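Local coordinates for protein KLLA0E08119p (Kluyveromyces lactis, PDB 3VA7) that probably carboxylates urea to urea-1-carboxylate with ATP, hydrogencarbonate and biotin, as the urea carboxylase part of a longer urea-degrading protein, at residues Y1019-V1024 / N1036-P1041; V1025-M1030 / Q1045-T1050. All coordinates share one frame; numbering follows the deposited sequence.

Interaction 1: Y1019-V1024 / N1036-P1041; sequences YTARGV and NAEGSP. With BTI (5-(hexahydro-2-oxo-1H-thieno[3,4-D]imidazol-6-yl)pentanal), chain B.
Tyr-1019 and Glu-1038 join two loops of the carboxyltransferase domain, the one leading into the beta hairpin of strands 1024-1028 and 1031-1034 and the one leaving it. The tyrosine ring comes alongside Gly-1039 CA, with CG anti to the backbone N (chi1 171°), and OH donates to Glu-1038 OE1 at 2.7 Å. OE1 sits at the ring edge, near its plane, and uses its syn lone pair, with ring and carboxylate planes 49° apart. A bend at chi2 turns the glutamate back across the other loop, where OE2 takes the Arg-1022 N-H at 3.1 Å, almost straight at 169° but from above the carboxylate plane. Each carboxylate oxygen thus ties down a different point of segment 1019-1024. A phenylalanine in place of the tyrosine would probably leave OE1 without this donor and the carboxylate held on this loop by OE2 alone, freer to turn about its CG-CD bond.

Arg-1022 crosses Glu-1038 at about a right angle and lays its CB 3.8 Å from the glutamate CB; its guanidinium leads away to a salt bridge with Asp-1094. The tyrosine also packs on Cys-942 and Arg-945 of helix 937-949.

Thr-1020 works with both its oxygens. Its carbonyl accepts Gly-1039 N at 2.9 Å and, weakly, Ser-1040 N, while OG1, itself met by Arg-1017 NH2, donates to Ser-1040 O at 2.6 Å. Just beyond that carbonyl lies Pro-1041, part of the biotinyl pocket, whose CB rests 3.7 Å from the thioether sulfur S1 of BTI.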
loop_
_atom_site.group_PDB
_atom_site.type_symbol
_atom_site.label_atom_id
_atom_site.label_comp_id
_atom_site.label_asym_id
_atom_site.label_seq_id
_atom_site.Cartn_x
_atom_site.Cartn_y
_atom_site.Cartn_z
ATOM N N TYR A 1019 -13.769 -9.178 -9.379
ATOM C CA TYR A 1019 -12.709 -9.614 -8.453
ATOM C C TYR A 1019 -11.737 -10.637 -9.109
ATOM O O TYR A 1019 -12.162 -11.584 -9.813
ATOM C CB TYR A 1019 -13.291 -10.123 -7.083
ATOM C CG TYR A 1019 -12.162 -10.742 -6.285
ATOM C CD1 TYR A 1019 -11.430 -9.966 -5.353
ATOM C CD2 TYR A 1019 -11.742 -12.116 -6.539
ATOM C CE1 TYR A 1019 -10.341 -10.520 -4.655
ATOM C CE2 TYR A 1019 -10.653 -12.680 -5.878
ATOM C CZ TYR A 1019 -9.948 -11.869 -4.944
ATOM O OH TYR A 1019 -8.866 -12.379 -4.294
ATOM N N THR A 1020 -10.439 -10.444 -8.888
ATOM C CA THR A 1020 -9.429 -11.394 -9.367
ATOM C C THR A 1020 -8.320 -11.393 -8.333
ATOM O O THR A 1020 -8.107 -10.392 -7.608
ATOM C CB THR A 1020 -8.872 -10.996 -10.774
ATOM O OG1 THR A 1020 -9.967 -10.607 -11.624
ATOM C CG2 THR A 1020 -8.049 -12.182 -11.447
ATOM N N ALA A 1021 -7.627 -12.514 -8.220
ATOM C CA ALA A 1021 -6.667 -12.689 -7.120
ATOM C C ALA A 1021 -5.350 -12.173 -7.648
ATOM O O ALA A 1021 -5.074 -12.301 -8.855
ATOM C CB ALA A 1021 -6.541 -14.209 -6.692
ATOM N N ARG A 1022 -4.518 -11.644 -6.748
ATOM C CA ARG A 1022 -3.162 -11.165 -7.098
ATOM C C ARG A 1022 -2.286 -12.271 -7.692
ATOM O O ARG A 1022 -2.166 -13.360 -7.131
ATOM C CB ARG A 1022 -2.533 -10.611 -5.815
ATOM C CG ARG A 1022 -1.055 -10.222 -5.826
ATOM C CD ARG A 1022 -0.800 -9.136 -4.809
ATOM N NE ARG A 1022 0.453 -9.289 -4.042
ATOM C CZ ARG A 1022 0.676 -10.229 -3.133
ATOM N NH1 ARG A 1022 -0.257 -11.129 -2.897
ATOM N NH2 ARG A 1022 1.813 -10.282 -2.461
ATOM N N GLY A 1023 -1.686 -12.002 -8.839
ATOM C CA GLY A 1023 -0.776 -12.945 -9.489
ATOM C C GLY A 1023 -1.435 -13.917 -10.450
ATOM O O GLY A 1023 -0.739 -14.641 -11.166
ATOM N N VAL A 1024 -2.768 -13.935 -10.481
ATOM C CA VAL A 1024 -3.499 -14.773 -11.458
ATOM C C VAL A 1024 -3.038 -14.507 -12.905
ATOM O O VAL A 1024 -2.834 -13.355 -13.295
ATOM C CB VAL A 1024 -5.005 -14.572 -11.315
ATOM C CG1 VAL A 1024 -5.744 -15.092 -12.508
ATOM C CG2 VAL A 1024 -5.513 -15.266 -10.025
ATOM N N ASN A 1036 -1.484 -7.871 -11.661
ATOM C CA ASN A 1036 -0.523 -7.433 -10.621
ATOM C C ASN A 1036 -1.141 -6.985 -9.299
ATOM O O ASN A 1036 -0.417 -6.867 -8.309
ATOM C CB ASN A 1036 0.460 -6.357 -11.126
ATOM C CG ASN A 1036 1.454 -6.903 -12.103
ATOM O OD1 ASN A 1036 1.629 -8.130 -12.194
ATOM N ND2 ASN A 1036 2.149 -6.002 -12.837
ATOM N N ALA A 1037 -2.447 -6.712 -9.283
ATOM C CA ALA A 1037 -3.111 -6.224 -8.059
ATOM C C ALA A 1037 -4.164 -7.188 -7.470
ATOM O O ALA A 1037 -4.902 -7.843 -8.213
ATOM C CB ALA A 1037 -3.745 -4.897 -8.330
ATOM N N GLU A 1038 -4.252 -7.218 -6.147
ATOM C CA GLU A 1038 -5.206 -8.028 -5.433
ATOM C C GLU A 1038 -6.609 -7.379 -5.499
ATOM O O GLU A 1038 -6.772 -6.229 -5.135
ATOM C CB GLU A 1038 -4.753 -8.142 -3.979
ATOM C CG GLU A 1038 -5.777 -8.737 -3.010
ATOM C CD GLU A 1038 -6.213 -10.159 -3.378
ATOM O OE1 GLU A 1038 -7.408 -10.419 -3.225
ATOM O OE2 GLU A 1038 -5.384 -11.008 -3.841
ATOM N N GLY A 1039 -7.626 -8.133 -5.922
ATOM C CA GLY A 1039 -8.982 -7.596 -5.942
ATOM C C GLY A 1039 -9.273 -6.733 -7.167
ATOM O O GLY A 1039 -9.950 -5.709 -7.064
ATOM N N SER A 1040 -8.760 -7.107 -8.332
ATOM C CA SER A 1040 -9.069 -6.305 -9.514
ATOM C C SER A 1040 -10.093 -6.933 -10.435
ATOM O O SER A 1040 -10.097 -8.155 -10.634
ATOM C CB SER A 1040 -7.808 -5.865 -10.316
ATOM O OG SER A 1040 -6.948 -6.950 -10.561
ATOM N N PRO A 1041 -10.956 -6.095 -11.005
ATOM C CA PRO A 1041 -11.913 -6.548 -12.026
ATOM C C PRO A 1041 -11.065 -7.151 -13.109
ATOM O O PRO A 1041 -9.904 -6.844 -13.182
ATOM C CB PRO A 1041 -12.552 -5.245 -12.491
ATOM C CG PRO A 1041 -12.470 -4.345 -11.218
ATOM C CD PRO A 1041 -11.092 -4.657 -10.709
HETATM C C11 BTI B . -16.166 -2.304 -12.135
HETATM O O11 BTI B . -16.392 -3.548 -12.247
HETATM C C10 BTI B . -15.289 -1.465 -13.113
HETATM C C9 BTI B . -14.657 -2.366 -14.173
HETATM C C8 BTI B . -14.036 -1.657 -15.368
HETATM C C7 BTI B . -13.860 -2.529 -16.629
HETATM C C2 BTI B . -13.188 -3.867 -16.398
HETATM S S1 BTI B . -11.561 -3.715 -15.721
HETATM C C6 BTI B . -11.026 -5.277 -16.322
HETATM C C5 BTI B . -11.854 -5.621 -17.541
HETATM N N3 BTI B . -10.976 -5.252 -18.620
HETATM C C3 BTI B . -11.418 -4.194 -19.247
HETATM O O3 BTI B . -10.829 -3.680 -20.307
HETATM N N2 BTI B . -12.537 -3.738 -18.725
HETATM C C4 BTI B . -13.027 -4.645 -17.693
#

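Interaction 2: V1025-M1030 / Q1045-T1050; sequences VGIGGM and QLVGRT
Gln-1045 and Ile-1027 face each other through flat peptide groups, no aromatic ring taking part, and the two bonds of this pair differ in approach. Ile-1027 N-H meets Gln-1045 O in the carbonyl plane at 2.7 Å; Gln-1045 N-H comes to Ile-1027 O from above the carbonyl plane, 44° out of it, at 2.8 Å. On one face of this antiparallel strand pair stand the side chains of Val-1025 and Ile-1027, along with the CB of Gln-1045; on the other stands Leu-1046, paired with Gly-1026 in a non-hydrogen-bonded position, where the glycine CA also makes a CA-H...O contact with Gln-1045 O.

The register then slips by one residue, a beta bulge. Val-1025 takes two partners on strand 1045-1049: its N donates to Gly-1048 O at 2.6 Å, nearly straight at 177°, and its O accepts Val-1047 N at 3.1 Å. At the bulge the Val-1047 side chain leans toward the neighbouring strand and divides its two methyls, CG1 lying 3.9 Å from Val-1025 CG1 and CG2 4.1 Å from Ile-1027 CG1. Val-1025 can offer that methyl because its CG1 is anti to the backbone N (chi1 167°), which turns CG2 the other way, to Thr-1050.

The pair lies inside a mixed sheet of the carboxyltransferase domain (subdomain C and D). Strand 1031-1034 pairs with the other edge of strand 1024-1028, placing Met-1032 against Val-1025 and Ile-1027, while strand 922-934 flanks strand 1045-1049. Helix 960-967 packs on Gln-1045, Leu-1046 and Val-1047. Helix 937-949 touches Leu-1046 and the chain of Arg-1049, whose guanidinium forms salt bridges with Asp-936 and with Glu-1087 of helix 1083-1094.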
loop_
_atom_site.group_PDB
_atom_site.type_symbol
_atom_site.label_atom_id
_atom_site.label_comp_id
_atom_site.label_asym_id
_atom_site.label_seq_id
_atom_site.Cartn_x
_atom_site.Cartn_y
_atom_site.Cartn_z
ATOM N N VAL A 1025 -2.818 -15.562 -13.681
ATOM C CA VAL A 1025 -2.456 -15.419 -15.056
ATOM C C VAL A 1025 -3.674 -15.633 -15.938
ATOM O O VAL A 1025 -4.470 -16.614 -15.722
ATOM C CB VAL A 1025 -1.367 -16.426 -15.398
ATOM C CG1 VAL A 1025 -1.131 -16.565 -16.926
ATOM C CG2 VAL A 1025 -0.052 -16.069 -14.628
ATOM N N GLY A 1026 -3.862 -14.742 -16.918
ATOM C CA GLY A 1026 -4.991 -14.862 -17.782
ATOM C C GLY A 1026 -4.707 -14.989 -19.268
ATOM O O GLY A 1026 -3.582 -14.686 -19.748
ATOM N N ILE A 1027 -5.743 -15.434 -20.000
ATOM C CA ILE A 1027 -5.673 -15.531 -21.439
ATOM C C ILE A 1027 -6.933 -14.939 -21.966
ATOM O O ILE A 1027 -8.031 -15.376 -21.649
ATOM C CB ILE A 1027 -5.426 -16.964 -21.973
ATOM C CG1 ILE A 1027 -4.195 -17.581 -21.306
ATOM C CG2 ILE A 1027 -5.253 -16.983 -23.488
ATOM C CD1 ILE A 1027 -2.858 -17.278 -22.008
ATOM N N GLY A 1028 -6.750 -13.890 -22.773
ATOM C CA GLY A 1028 -7.866 -13.119 -23.341
ATOM C C GLY A 1028 -7.691 -13.110 -24.824
ATOM O O GLY A 1028 -6.767 -12.427 -25.356
ATOM N N GLY A 1029 -8.556 -13.861 -25.504
ATOM C CA GLY A 1029 -8.334 -14.142 -26.931
ATOM C C GLY A 1029 -6.952 -14.766 -27.022
ATOM O O GLY A 1029 -6.668 -15.748 -26.331
ATOM N N MET A 1030 -6.059 -14.191 -27.815
ATOM C CA MET A 1030 -4.680 -14.747 -27.856
ATOM C C MET A 1030 -3.674 -14.118 -26.868
ATOM O O MET A 1030 -2.508 -14.523 -26.840
ATOM C CB MET A 1030 -4.129 -14.683 -29.259
ATOM C CG MET A 1030 -3.318 -13.462 -29.556
ATOM S SD MET A 1030 -3.319 -13.146 -31.338
ATOM C CE MET A 1030 -2.098 -11.831 -31.489
ATOM N N GLN A 1045 -9.673 -15.151 -19.410
ATOM C CA GLN A 1045 -9.795 -16.565 -19.008
ATOM C C GLN A 1045 -8.676 -16.958 -18.076
ATOM O O GLN A 1045 -7.503 -16.752 -18.369
ATOM C CB GLN A 1045 -9.830 -17.470 -20.237
ATOM C CG GLN A 1045 -10.980 -17.104 -21.246
ATOM C CD GLN A 1045 -12.364 -17.233 -20.644
ATOM O OE1 GLN A 1045 -13.331 -16.593 -21.106
ATOM N NE2 GLN A 1045 -12.484 -18.052 -19.610
ATOM N N LEU A 1046 -9.034 -17.489 -16.923
ATOM C CA LEU A 1046 -8.083 -17.736 -15.848
ATOM C C LEU A 1046 -7.490 -19.146 -15.894
ATOM O O LEU A 1046 -8.178 -20.127 -15.992
ATOM C CB LEU A 1046 -8.729 -17.455 -14.483
ATOM C CG LEU A 1046 -9.497 -16.138 -14.359
ATOM C CD1 LEU A 1046 -10.179 -16.029 -13.020
ATOM C CD2 LEU A 1046 -8.619 -14.863 -14.649
ATOM N N VAL A 1047 -6.182 -19.229 -15.708
ATOM C CA VAL A 1047 -5.406 -20.374 -16.134
ATOM C C VAL A 1047 -4.455 -20.798 -15.000
ATOM O O VAL A 1047 -4.107 -21.970 -14.882
ATOM C CB VAL A 1047 -4.759 -19.877 -17.415
ATOM C CG1 VAL A 1047 -3.234 -19.772 -17.431
ATOM C CG2 VAL A 1047 -5.451 -20.384 -18.605
ATOM N N GLY A 1048 -4.077 -19.887 -14.106
ATOM C CA GLY A 1048 -3.128 -20.258 -13.066
ATOM C C GLY A 1048 -2.567 -19.038 -12.382
ATOM O O GLY A 1048 -3.081 -17.920 -12.586
ATOM N N ARG A 1049 -1.535 -19.205 -11.559
ATOM C CA ARG A 1049 -1.057 -18.057 -10.819
ATOM C C ARG A 1049 0.460 -18.019 -10.657
ATOM O O ARG A 1049 1.072 -19.045 -10.393
ATOM C CB ARG A 1049 -1.795 -17.969 -9.487
ATOM C CG ARG A 1049 -1.542 -16.756 -8.669
ATOM C CD ARG A 1049 -2.398 -16.756 -7.363
ATOM N NE ARG A 1049 -2.529 -18.063 -6.725
ATOM C CZ ARG A 1049 -2.125 -18.356 -5.487
ATOM N NH1 ARG A 1049 -1.610 -17.424 -4.699
ATOM N NH2 ARG A 1049 -2.285 -19.587 -5.021
ATOM N N THR A 1050 1.037 -16.825 -10.867
ATOM C CA THR A 1050 2.434 -16.478 -10.567
ATOM C C THR A 1050 2.491 -15.505 -9.403
ATOM O O THR A 1050 1.553 -15.405 -8.584
ATOM C CB THR A 1050 3.079 -15.574 -11.638
ATOM O OG1 THR A 1050 2.206 -15.353 -12.762
ATOM C CG2 THR A 1050 4.490 -16.016 -12.006
#

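How the interactions relate
The chain runs through the two contacts alternately: 1019-1024 continues straight into 1025-1030, and 1036-1041 is followed, after three residues, by 1045-1050. Those three, Gly-1042, Gly-1043 and Tyr-1044, all belong to the urea pocket, so the connection between the two contacts forms part of that site. The centres are about 12 Å apart, and the contacts touch through a probable hydrogen bond from Thr-1050 N to Gly-1023 O, 2.8 Å, with Arg-1049 CG packed 3.4 Å from Gly-1023 C. Interaction 1 reaches BTI directly through Pro-1041, and its Thr-1020 side chain is about 6 Å from urea; in interaction 2 the Leu-1046 side chain stays about 7 Å from urea and about 10 Å from BTI.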